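Local coordinates for protein methyltransferase (Pyrococcus horikoshii, PDB 1IXK) that probably transfers a methyl group from S-adenosyl-L-methionine to a cytidine of tRNA, at residues A[142-153]-A[167-178]; A[213-222]-A[248-257]. All blocks are in the same frame, centred on the assembly; numbering follows the deposited sequence.

Contact 1: A[142-153]-A[167-178]; sequences NDGVIYAFDVDE and GVLNVILFHSSS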
loop_
_atom_site.group_PDB
_atom_site.type_symbol
_atom_site.label_atom_id
_atom_site.label_comp_id
_atom_site.label_asym_id
_atom_site.label_seq_id
_atom_site.Cartn_x
_atom_site.Cartn_y
_atom_site.Cartn_z
ATOM N N ASN A 142 5.208 -13.219 -15.008
ATOM C CA ASN A 142 6.609 -13.627 -15.059
ATOM C C ASN A 142 7.373 -13.161 -16.292
ATOM O O ASN A 142 8.326 -13.809 -16.727
ATOM C CB ASN A 142 6.736 -15.148 -14.921
ATOM C CG ASN A 142 7.058 -15.579 -13.496
ATOM O OD1 ASN A 142 7.670 -14.831 -12.736
ATOM N ND2 ASN A 142 6.661 -16.790 -13.136
ATOM N N ASP A 143 6.951 -12.039 -16.856
ATOM C CA ASP A 143 7.621 -11.460 -18.012
ATOM C C ASP A 143 8.021 -10.070 -17.550
ATOM O O ASP A 143 7.519 -9.599 -16.536
ATOM C CB ASP A 143 6.675 -11.383 -19.215
ATOM C CG ASP A 143 7.360 -10.848 -20.458
ATOM O OD1 ASP A 143 8.606 -10.888 -20.511
ATOM O OD2 ASP A 143 6.655 -10.397 -21.389
ATOM N N GLY A 144 8.923 -9.419 -18.273
ATOM C CA GLY A 144 9.369 -8.099 -17.858
ATOM C C GLY A 144 10.380 -8.253 -16.739
ATOM O O GLY A 144 10.902 -9.347 -16.533
ATOM N N VAL A 145 10.662 -7.171 -16.013
ATOM C CA VAL A 145 11.623 -7.229 -14.914
ATOM C C VAL A 145 11.195 -6.342 -13.757
ATOM O O VAL A 145 10.627 -5.267 -13.961
ATOM C CB VAL A 145 13.031 -6.761 -15.357
ATOM C CG1 VAL A 145 14.023 -6.944 -14.210
ATOM C CG2 VAL A 145 13.480 -7.533 -16.579
ATOM N N ILE A 146 11.465 -6.799 -12.540
ATOM C CA ILE A 146 11.137 -6.022 -11.353
ATOM C C ILE A 146 12.384 -5.876 -10.504
ATOM O O ILE A 146 12.963 -6.871 -10.080
ATOM C CB ILE A 146 10.085 -6.710 -10.469
ATOM C CG1 ILE A 146 8.758 -6.839 -11.223
ATOM C CG2 ILE A 146 9.910 -5.912 -9.175
ATOM C CD1 ILE A 146 7.792 -7.811 -10.566
ATOM N N TYR A 147 12.803 -4.637 -10.273
ATOM C CA TYR A 147 13.965 -4.380 -9.428
ATOM C C TYR A 147 13.448 -4.021 -8.037
ATOM O O TYR A 147 12.520 -3.221 -7.907
ATOM C CB TYR A 147 14.792 -3.206 -9.975
ATOM C CG TYR A 147 15.556 -3.512 -11.244
ATOM C CD1 TYR A 147 14.955 -3.393 -12.496
ATOM C CD2 TYR A 147 16.885 -3.931 -11.188
ATOM C CE1 TYR A 147 15.661 -3.682 -13.666
ATOM C CE2 TYR A 147 17.602 -4.222 -12.350
ATOM C CZ TYR A 147 16.985 -4.094 -13.585
ATOM O OH TYR A 147 17.700 -4.359 -14.732
ATOM N N ALA A 148 14.038 -4.615 -7.002
ATOM C CA ALA A 148 13.637 -4.334 -5.624
ATOM C C ALA A 148 14.895 -4.165 -4.776
ATOM O O ALA A 148 15.948 -4.718 -5.101
ATOM C CB ALA A 148 12.775 -5.465 -5.076
ATOM N N PHE A 149 14.774 -3.400 -3.693
ATOM C CA PHE A 149 15.901 -3.107 -2.809
ATOM C C PHE A 149 15.577 -3.344 -1.335
ATOM O O PHE A 149 14.500 -2.980 -0.861
ATOM C CB PHE A 149 16.327 -1.638 -2.970
ATOM C CG PHE A 149 16.557 -1.211 -4.396
ATOM C CD1 PHE A 149 15.489 -1.073 -5.280
ATOM C CD2 PHE A 149 17.841 -0.926 -4.848
ATOM C CE1 PHE A 149 15.698 -0.655 -6.594
ATOM C CE2 PHE A 149 18.061 -0.506 -6.162
ATOM C CZ PHE A 149 16.987 -0.371 -7.037
ATOM N N ASP A 150 16.517 -3.945 -0.613
ATOM C CA ASP A 150 16.353 -4.195 0.818
ATOM C C ASP A 150 17.731 -4.070 1.464
ATOM O O ASP A 150 18.672 -4.742 1.048
ATOM C CB ASP A 150 15.807 -5.602 1.067
ATOM C CG ASP A 150 15.242 -5.774 2.478
ATOM O OD1 ASP A 150 15.713 -5.081 3.410
ATOM O OD2 ASP A 150 14.329 -6.608 2.653
ATOM N N VAL A 151 17.856 -3.206 2.468
ATOM C CA VAL A 151 19.136 -3.020 3.150
ATOM C C VAL A 151 19.413 -4.147 4.145
ATOM O O VAL A 151 20.534 -4.289 4.638
ATOM C CB VAL A 151 19.177 -1.674 3.905
ATOM C CG1 VAL A 151 18.969 -0.519 2.923
ATOM C CG2 VAL A 151 18.107 -1.651 4.993
ATOM N N ASP A 152 18.390 -4.946 4.428
ATOM C CA ASP A 152 18.498 -6.057 5.377
ATOM C C ASP A 152 18.709 -7.366 4.626
ATOM O O ASP A 152 17.766 -7.918 4.065
ATOM C CB ASP A 152 17.214 -6.150 6.210
ATOM C CG ASP A 152 17.315 -7.164 7.340
ATOM O OD1 ASP A 152 17.817 -8.281 7.107
ATOM O OD2 ASP A 152 16.875 -6.846 8.464
ATOM N N GLU A 153 19.939 -7.872 4.634
ATOM C CA GLU A 153 20.248 -9.112 3.924
ATOM C C GLU A 153 19.441 -10.322 4.386
ATOM O O GLU A 153 19.025 -11.141 3.564
ATOM C CB GLU A 153 21.737 -9.444 4.033
ATOM C CG GLU A 153 22.163 -10.580 3.097
ATOM C CD GLU A 153 22.127 -10.164 1.632
ATOM O OE1 GLU A 153 22.937 -9.297 1.247
ATOM O OE2 GLU A 153 21.288 -10.695 0.864
ATOM N N GLY A 167 7.000 -19.236 -7.259
ATOM C CA GLY A 167 7.321 -19.449 -8.660
ATOM C C GLY A 167 7.592 -18.161 -9.423
ATOM O O GLY A 167 7.413 -18.100 -10.638
ATOM N N VAL A 168 8.024 -17.129 -8.704
ATOM C CA VAL A 168 8.327 -15.835 -9.312
ATOM C C VAL A 168 9.718 -15.883 -9.941
ATOM O O VAL A 168 10.704 -16.191 -9.266
ATOM C CB VAL A 168 8.268 -14.721 -8.254
ATOM C CG1 VAL A 168 8.715 -13.391 -8.865
ATOM C CG2 VAL A 168 6.844 -14.615 -7.709
ATOM N N LEU A 169 9.800 -15.554 -11.228
ATOM C CA LEU A 169 11.068 -15.624 -11.951
ATOM C C LEU A 169 11.619 -14.309 -12.490
ATOM O O LEU A 169 12.734 -14.280 -13.016
ATOM C CB LEU A 169 10.914 -16.588 -13.137
ATOM C CG LEU A 169 10.381 -17.994 -12.836
ATOM C CD1 LEU A 169 10.073 -18.726 -14.135
ATOM C CD2 LEU A 169 11.409 -18.750 -12.016
ATOM N N ASN A 170 10.861 -13.225 -12.359
ATOM C CA ASN A 170 11.292 -11.949 -12.927
ATOM C C ASN A 170 11.713 -10.845 -11.964
ATOM O O ASN A 170 11.756 -9.674 -12.352
ATOM C CB ASN A 170 10.180 -11.420 -13.834
ATOM C CG ASN A 170 8.920 -11.097 -13.065
ATOM O OD1 ASN A 170 8.786 -11.465 -11.895
ATOM N ND2 ASN A 170 7.982 -10.415 -13.715
ATOM N N VAL A 171 12.037 -11.199 -10.724
ATOM C CA VAL A 171 12.447 -10.191 -9.746
ATOM C C VAL A 171 13.951 -10.220 -9.517
ATOM O O VAL A 171 14.563 -11.289 -9.476
ATOM C CB VAL A 171 11.743 -10.399 -8.380
ATOM C CG1 VAL A 171 12.213 -9.340 -7.373
ATOM C CG2 VAL A 171 10.234 -10.322 -8.548
ATOM N N ILE A 172 14.544 -9.037 -9.393
ATOM C CA ILE A 172 15.971 -8.905 -9.121
ATOM C C ILE A 172 16.060 -8.158 -7.792
ATOM O O ILE A 172 15.523 -7.056 -7.659
ATOM C CB ILE A 172 16.697 -8.085 -10.213
ATOM C CG1 ILE A 172 16.608 -8.810 -11.560
ATOM C CG2 ILE A 172 18.164 -7.892 -9.824
ATOM C CD1 ILE A 172 17.325 -8.098 -12.695
ATOM N N LEU A 173 16.720 -8.762 -6.809
ATOM C CA LEU A 173 16.848 -8.156 -5.489
ATOM C C LEU A 173 18.235 -7.606 -5.229
ATOM O O LEU A 173 19.222 -8.324 -5.347
ATOM C CB LEU A 173 16.520 -9.183 -4.401
ATOM C CG LEU A 173 15.112 -9.774 -4.365
ATOM C CD1 LEU A 173 15.074 -10.927 -3.358
ATOM C CD2 LEU A 173 14.113 -8.700 -4.002
ATOM N N PHE A 174 18.306 -6.330 -4.862
ATOM C CA PHE A 174 19.586 -5.699 -4.565
ATOM C C PHE A 174 19.708 -5.395 -3.079
ATOM O O PHE A 174 18.739 -4.988 -2.438
ATOM C CB PHE A 174 19.741 -4.395 -5.350
ATOM C CG PHE A 174 19.832 -4.583 -6.833
ATOM C CD1 PHE A 174 20.526 -5.662 -7.372
ATOM C CD2 PHE A 174 19.259 -3.655 -7.696
ATOM C CE1 PHE A 174 20.651 -5.815 -8.747
ATOM C CE2 PHE A 174 19.377 -3.800 -9.075
ATOM C CZ PHE A 174 20.076 -4.882 -9.601
ATOM N N HIS A 175 20.904 -5.584 -2.537
ATOM C CA HIS A 175 21.150 -5.312 -1.128
ATOM C C HIS A 175 21.599 -3.862 -1.040
ATOM O O HIS A 175 22.795 -3.575 -0.964
ATOM C CB HIS A 175 22.256 -6.218 -0.585
ATOM C CG HIS A 175 22.496 -6.051 0.881
ATOM N ND1 HIS A 175 23.704 -6.340 1.476
ATOM C CD2 HIS A 175 21.676 -5.632 1.874
ATOM C CE1 HIS A 175 23.620 -6.103 2.774
ATOM N NE2 HIS A 175 22.401 -5.671 3.041
ATOM N N SER A 176 20.630 -2.957 -1.062
ATOM C CA SER A 176 20.897 -1.528 -1.016
ATOM C C SER A 176 19.567 -0.818 -0.778
ATOM O O SER A 176 18.516 -1.457 -0.755
ATOM C CB SER A 176 21.501 -1.081 -2.356
ATOM O OG SER A 176 21.654 0.328 -2.440
ATOM N N SER A 177 19.620 0.498 -0.590
ATOM C CA SER A 177 18.413 1.293 -0.384
ATOM C C SER A 177 17.878 1.697 -1.755
ATOM O O SER A 177 18.653 1.944 -2.676
ATOM C CB SER A 177 18.744 2.550 0.426
ATOM O OG SER A 177 17.678 3.478 0.373
ATOM N N SER A 178 16.559 1.772 -1.894
ATOM C CA SER A 178 15.978 2.150 -3.179
ATOM C C SER A 178 16.358 3.579 -3.568
ATOM O O SER A 178 16.152 3.993 -4.708
ATOM C CB SER A 178 14.452 2.001 -3.151
ATOM O OG SER A 178 13.873 2.779 -2.122
HETATM O O HOH W 1 14.914 0.067 -0.064
HETATM O O HOH W 2 22.256 -6.481 5.859
#
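Asn142 reads the backbone of the facing turn with both ends of its amide: OD1 accepts from Leu169 N at 2.7 Å, the donor standing above the carbonyl plane, while ND2 gives an almost straight bond (168°) to the O of Gly167, the residue that follows helix 153-166 in a Schellman motif. With an alanine here, Leu169 N and Gly167 O would probably lose these mates and the turn could shift. Asn170 answers in the other direction. With CG held between its own N and carbonyl carbon (chi1 65°), its ND2 reaches Asp143 O at 3.0 Å. From Ile146 to Asp150 the strands then run parallel, joined by five backbone bonds. On one face of the sheet three aromatic rings cluster: Phe174 turns an edge toward the face of Phe149 (planes 65° apart), and its CE2 meets Tyr147 CD2 rim to rim at 3.3 Å. Ser178 CA lies over a face of Phe149. On the other face Ile146 packs on helix 131-139, and Val171 and Leu173 on helix 153-166. Past the strands, His175 NE2 donates to Val151 O at 2.8 Å, and Glu153 CB packs over the imidazole. Strand, helix and strand make a beta-alpha-beta crossover of the Rossmann-like methyltransferase fold, with Asp150, a predicted S-adenosyl-L-methionine ligand, just past strand 145-149.

Contact 2: A[213-222]-A[248-257]; sequences RTMDDIKFCQ and SLEPEENEFV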
loop_
_atom_site.group_PDB
_atom_site.type_symbol
_atom_site.label_atom_id
_atom_site.label_comp_id
_atom_site.label_asym_id
_atom_site.label_seq_id
_atom_site.Cartn_x
_atom_site.Cartn_y
_atom_site.Cartn_z
ATOM N N ARG A 213 2.723 8.358 17.738
ATOM C CA ARG A 213 3.796 9.026 17.011
ATOM C C ARG A 213 3.915 10.474 17.470
ATOM O O ARG A 213 3.102 10.958 18.261
ATOM C CB ARG A 213 3.517 9.009 15.504
ATOM C CG ARG A 213 3.202 7.641 14.916
ATOM C CD ARG A 213 2.846 7.760 13.436
ATOM N NE ARG A 213 3.992 8.179 12.633
ATOM C CZ ARG A 213 3.924 8.556 11.358
ATOM N NH1 ARG A 213 2.759 8.577 10.725
ATOM N NH2 ARG A 213 5.030 8.902 10.715
ATOM N N THR A 214 4.933 11.161 16.967
ATOM C CA THR A 214 5.150 12.559 17.307
ATOM C C THR A 214 5.164 13.381 16.022
ATOM O O THR A 214 5.346 12.841 14.931
ATOM C CB THR A 214 6.494 12.763 18.022
ATOM O OG1 THR A 214 7.564 12.482 17.112
ATOM C CG2 THR A 214 6.602 11.836 19.218
HETATM N N MSE A 215 4.973 14.686 16.160
HETATM C CA MSE A 215 4.968 15.582 15.014
HETATM C C MSE A 215 6.317 15.432 14.304
HETATM O O MSE A 215 6.406 15.562 13.085
HETATM C CB MSE A 215 4.745 17.019 15.497
HETATM C CG MSE A 215 3.920 17.907 14.576
HETATM SE SE MSE A 215 2.342 17.208 13.977
HETATM C CE MSE A 215 2.782 17.029 12.249
ATOM N N ASP A 216 7.364 15.137 15.075
ATOM C CA ASP A 216 8.705 14.943 14.521
ATOM C C ASP A 216 8.756 13.719 13.620
ATOM O O ASP A 216 9.341 13.760 12.538
ATOM C CB ASP A 216 9.740 14.773 15.638
ATOM C CG ASP A 216 10.329 16.091 16.093
ATOM O OD1 ASP A 216 11.161 16.079 17.027
ATOM O OD2 ASP A 216 9.965 17.137 15.514
ATOM N N ASP A 217 8.157 12.624 14.076
ATOM C CA ASP A 217 8.144 11.397 13.293
ATOM C C ASP A 217 7.428 11.630 11.966
ATOM O O ASP A 217 7.807 11.060 10.947
ATOM C CB ASP A 217 7.451 10.275 14.069
ATOM C CG ASP A 217 8.132 9.974 15.391
ATOM O OD1 ASP A 217 9.345 9.679 15.385
ATOM O OD2 ASP A 217 7.456 10.034 16.437
ATOM N N ILE A 218 6.395 12.471 11.985
ATOM C CA ILE A 218 5.634 12.777 10.776
ATOM C C ILE A 218 6.519 13.538 9.791
ATOM O O ILE A 218 6.477 13.291 8.585
ATOM C CB ILE A 218 4.372 13.616 11.106
ATOM C CG1 ILE A 218 3.448 12.812 12.028
ATOM C CG2 ILE A 218 3.634 13.983 9.822
ATOM C CD1 ILE A 218 2.215 13.565 12.495
ATOM N N LYS A 219 7.325 14.456 10.313
ATOM C CA LYS A 219 8.235 15.239 9.482
ATOM C C LYS A 219 9.290 14.345 8.847
ATOM O O LYS A 219 9.586 14.463 7.658
ATOM C CB LYS A 219 8.932 16.314 10.313
ATOM C CG LYS A 219 8.020 17.408 10.820
ATOM C CD LYS A 219 7.321 18.100 9.673
ATOM C CE LYS A 219 6.753 19.427 10.118
ATOM N NZ LYS A 219 7.843 20.362 10.512
ATOM N N PHE A 220 9.860 13.449 9.646
ATOM C CA PHE A 220 10.883 12.545 9.146
ATOM C C PHE A 220 10.356 11.727 7.972
ATOM O O PHE A 220 11.001 11.637 6.928
ATOM C CB PHE A 220 11.354 11.601 10.252
ATOM C CG PHE A 220 12.434 10.655 9.813
ATOM C CD1 PHE A 220 13.729 11.111 9.597
ATOM C CD2 PHE A 220 12.155 9.308 9.606
ATOM C CE1 PHE A 220 14.730 10.242 9.171
ATOM C CE2 PHE A 220 13.147 8.429 9.179
ATOM C CZ PHE A 220 14.439 8.897 8.965
ATOM N N CYS A 221 9.183 11.129 8.145
ATOM C CA CYS A 221 8.589 10.318 7.088
ATOM C C CYS A 221 8.237 11.156 5.860
ATOM O O CYS A 221 8.439 10.717 4.728
ATOM C CB CYS A 221 7.348 9.594 7.611
ATOM S SG CYS A 221 7.719 8.285 8.823
ATOM N N GLN A 222 7.714 12.357 6.083
ATOM C CA GLN A 222 7.358 13.239 4.979
ATOM C C GLN A 222 8.585 13.571 4.141
ATOM O O GLN A 222 8.528 13.570 2.911
ATOM C CB GLN A 222 6.749 14.541 5.496
ATOM C CG GLN A 222 6.559 15.583 4.399
ATOM C CD GLN A 222 6.011 16.886 4.927
ATOM O OE1 GLN A 222 6.607 17.513 5.801
ATOM N NE2 GLN A 222 4.876 17.307 4.393
ATOM N N SER A 248 -0.701 5.880 6.421
ATOM C CA SER A 248 -0.777 6.992 7.358
ATOM C C SER A 248 -2.024 7.825 7.107
ATOM O O SER A 248 -2.499 7.920 5.977
ATOM C CB SER A 248 0.464 7.877 7.205
ATOM O OG SER A 248 0.343 9.080 7.947
ATOM N N LEU A 249 -2.550 8.429 8.167
ATOM C CA LEU A 249 -3.724 9.285 8.057
ATOM C C LEU A 249 -3.301 10.747 7.921
ATOM O O LEU A 249 -4.113 11.604 7.562
ATOM C CB LEU A 249 -4.597 9.156 9.305
ATOM C CG LEU A 249 -5.276 7.816 9.564
ATOM C CD1 LEU A 249 -5.908 7.833 10.953
ATOM C CD2 LEU A 249 -6.316 7.565 8.484
ATOM N N GLU A 250 -2.028 11.022 8.193
ATOM C CA GLU A 250 -1.510 12.393 8.161
ATOM C C GLU A 250 -1.406 13.029 6.781
ATOM O O GLU A 250 -0.768 12.485 5.876
ATOM C CB GLU A 250 -0.118 12.472 8.818
ATOM C CG GLU A 250 0.058 11.715 10.131
ATOM C CD GLU A 250 -1.042 11.986 11.137
ATOM O OE1 GLU A 250 -1.491 13.146 11.253
ATOM O OE2 GLU A 250 -1.455 11.031 11.823
ATOM N N PRO A 251 -2.023 14.206 6.606
ATOM C CA PRO A 251 -1.960 14.884 5.308
ATOM C C PRO A 251 -0.513 15.206 4.925
ATOM O O PRO A 251 -0.174 15.226 3.746
ATOM C CB PRO A 251 -2.786 16.147 5.536
ATOM C CG PRO A 251 -3.806 15.707 6.545
ATOM C CD PRO A 251 -2.969 14.884 7.510
ATOM N N GLU A 252 0.339 15.452 5.922
ATOM C CA GLU A 252 1.738 15.782 5.652
ATOM C C GLU A 252 2.490 14.680 4.911
ATOM O O GLU A 252 3.425 14.962 4.160
ATOM C CB GLU A 252 2.488 16.122 6.955
ATOM C CG GLU A 252 2.100 17.463 7.589
ATOM C CD GLU A 252 0.904 17.370 8.514
ATOM O OE1 GLU A 252 0.204 16.326 8.499
ATOM O OE2 GLU A 252 0.658 18.351 9.258
ATOM N N GLU A 253 2.095 13.429 5.130
ATOM C CA GLU A 253 2.749 12.301 4.474
ATOM C C GLU A 253 1.986 11.869 3.229
ATOM O O GLU A 253 2.460 11.020 2.467
ATOM C CB GLU A 253 2.829 11.098 5.426
ATOM C CG GLU A 253 3.564 11.342 6.727
ATOM C CD GLU A 253 3.447 10.157 7.671
ATOM O OE1 GLU A 253 4.048 9.100 7.389
ATOM O OE2 GLU A 253 2.736 10.283 8.687
ATOM N N ASN A 254 0.806 12.450 3.027
ATOM C CA ASN A 254 -0.039 12.088 1.893
ATOM C C ASN A 254 -0.307 13.231 0.909
ATOM O O ASN A 254 0.489 13.482 -0.006
ATOM C CB ASN A 254 -1.379 11.536 2.403
ATOM C CG ASN A 254 -1.215 10.271 3.237
ATOM O OD1 ASN A 254 -0.277 9.502 3.038
ATOM N ND2 ASN A 254 -2.147 10.040 4.155
ATOM N N GLU A 255 -1.436 13.907 1.094
ATOM C CA GLU A 255 -1.830 15.020 0.230
ATOM C C GLU A 255 -0.757 16.094 0.057
ATOM O O GLU A 255 -0.563 16.615 -1.044
ATOM C CB GLU A 255 -3.111 15.670 0.759
ATOM C CG GLU A 255 -4.369 14.815 0.577
ATOM C CD GLU A 255 -4.622 13.832 1.711
ATOM O OE1 GLU A 255 -3.779 13.717 2.624
ATOM O OE2 GLU A 255 -5.680 13.168 1.680
ATOM N N PHE A 256 -0.074 16.442 1.143
ATOM C CA PHE A 256 0.977 17.465 1.090
ATOM C C PHE A 256 2.130 17.046 0.178
ATOM O O PHE A 256 2.698 17.867 -0.547
ATOM C CB PHE A 256 1.537 17.733 2.489
ATOM C CG PHE A 256 0.655 18.588 3.357
ATOM C CD1 PHE A 256 -0.679 18.810 3.032
ATOM C CD2 PHE A 256 1.158 19.146 4.529
ATOM C CE1 PHE A 256 -1.502 19.577 3.861
ATOM C CE2 PHE A 256 0.344 19.910 5.365
ATOM C CZ PHE A 256 -0.990 20.123 5.028
ATOM N N VAL A 257 2.489 15.769 0.232
ATOM C CA VAL A 257 3.575 15.263 -0.593
ATOM C C VAL A 257 3.143 15.251 -2.051
ATOM O O VAL A 257 3.919 15.612 -2.941
ATOM C CB VAL A 257 3.979 13.836 -0.173
ATOM C CG1 VAL A 257 5.052 13.296 -1.112
ATOM C CG2 VAL A 257 4.483 13.844 1.259
#
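Charge pairing centres on Glu253, whose carboxylate meets the guanidinium of Arg213 with the two planes 70° apart. Arg213 NH1 donates to the syn lone pair of Glu253 OE2 at 2.7 Å, and NH2 adds a weak bond to OE1. Ser248 OG grips the same OE2 from above the carboxylate plane at 2.8 Å, and also accepts from Glu250 N in an ST turn. Beyond the two segments, Ser200 OG bonds Arg213 NH1 as well.

Amide bonding is slighter. Gln222, its chain extended with CG anti to the backbone N (chi1 171°), lays NE2 near Glu252 O at 2.8 Å, but the 121° angle makes this bond weak.

Apolar contact lies beside these polar groups. Ile218 CD1 rests on Glu250 CG at 3.7 Å, and its CG2 on Glu252 CB at 3.8 Å. Thus the aliphatic stems of the glutamates serve as the packing surface, while the carboxylates of Glu250 and Glu252 reach Arg23 of helix 18-28 and Glu250 OE2 also bonds Ser200 OG and Tyr24 OH.

So three glutamates, all buried, are matched by two arginines and by hydroxyls; this pairing probably keeps them ionised, and it ties helix 215-235 to the segment following the predicted nucleophile Cys247.

Overall arrangement
Both contacts belong to the RsmB/F-type methyltransferase part of the chain and come in series, contact 1 closing before contact 2 opens. Their centres lie about 27 Å apart, with nearest atoms about 11 Å apart and no touch. The mixed sheet relates them: strands 145-149 and 171-174 of contact 1 join through 121-124 and 188-194 to strand 240-246, which leads into segment 248-257. Contact 1 therefore sits on one wing of the sheet, by the predicted S-adenosyl-L-methionine site, whereas contact 2 packs helix 215-235 beside the predicted nucleophile and helix 18-28. Cofactor and catalytic ends are thus probably organised by a common sheet.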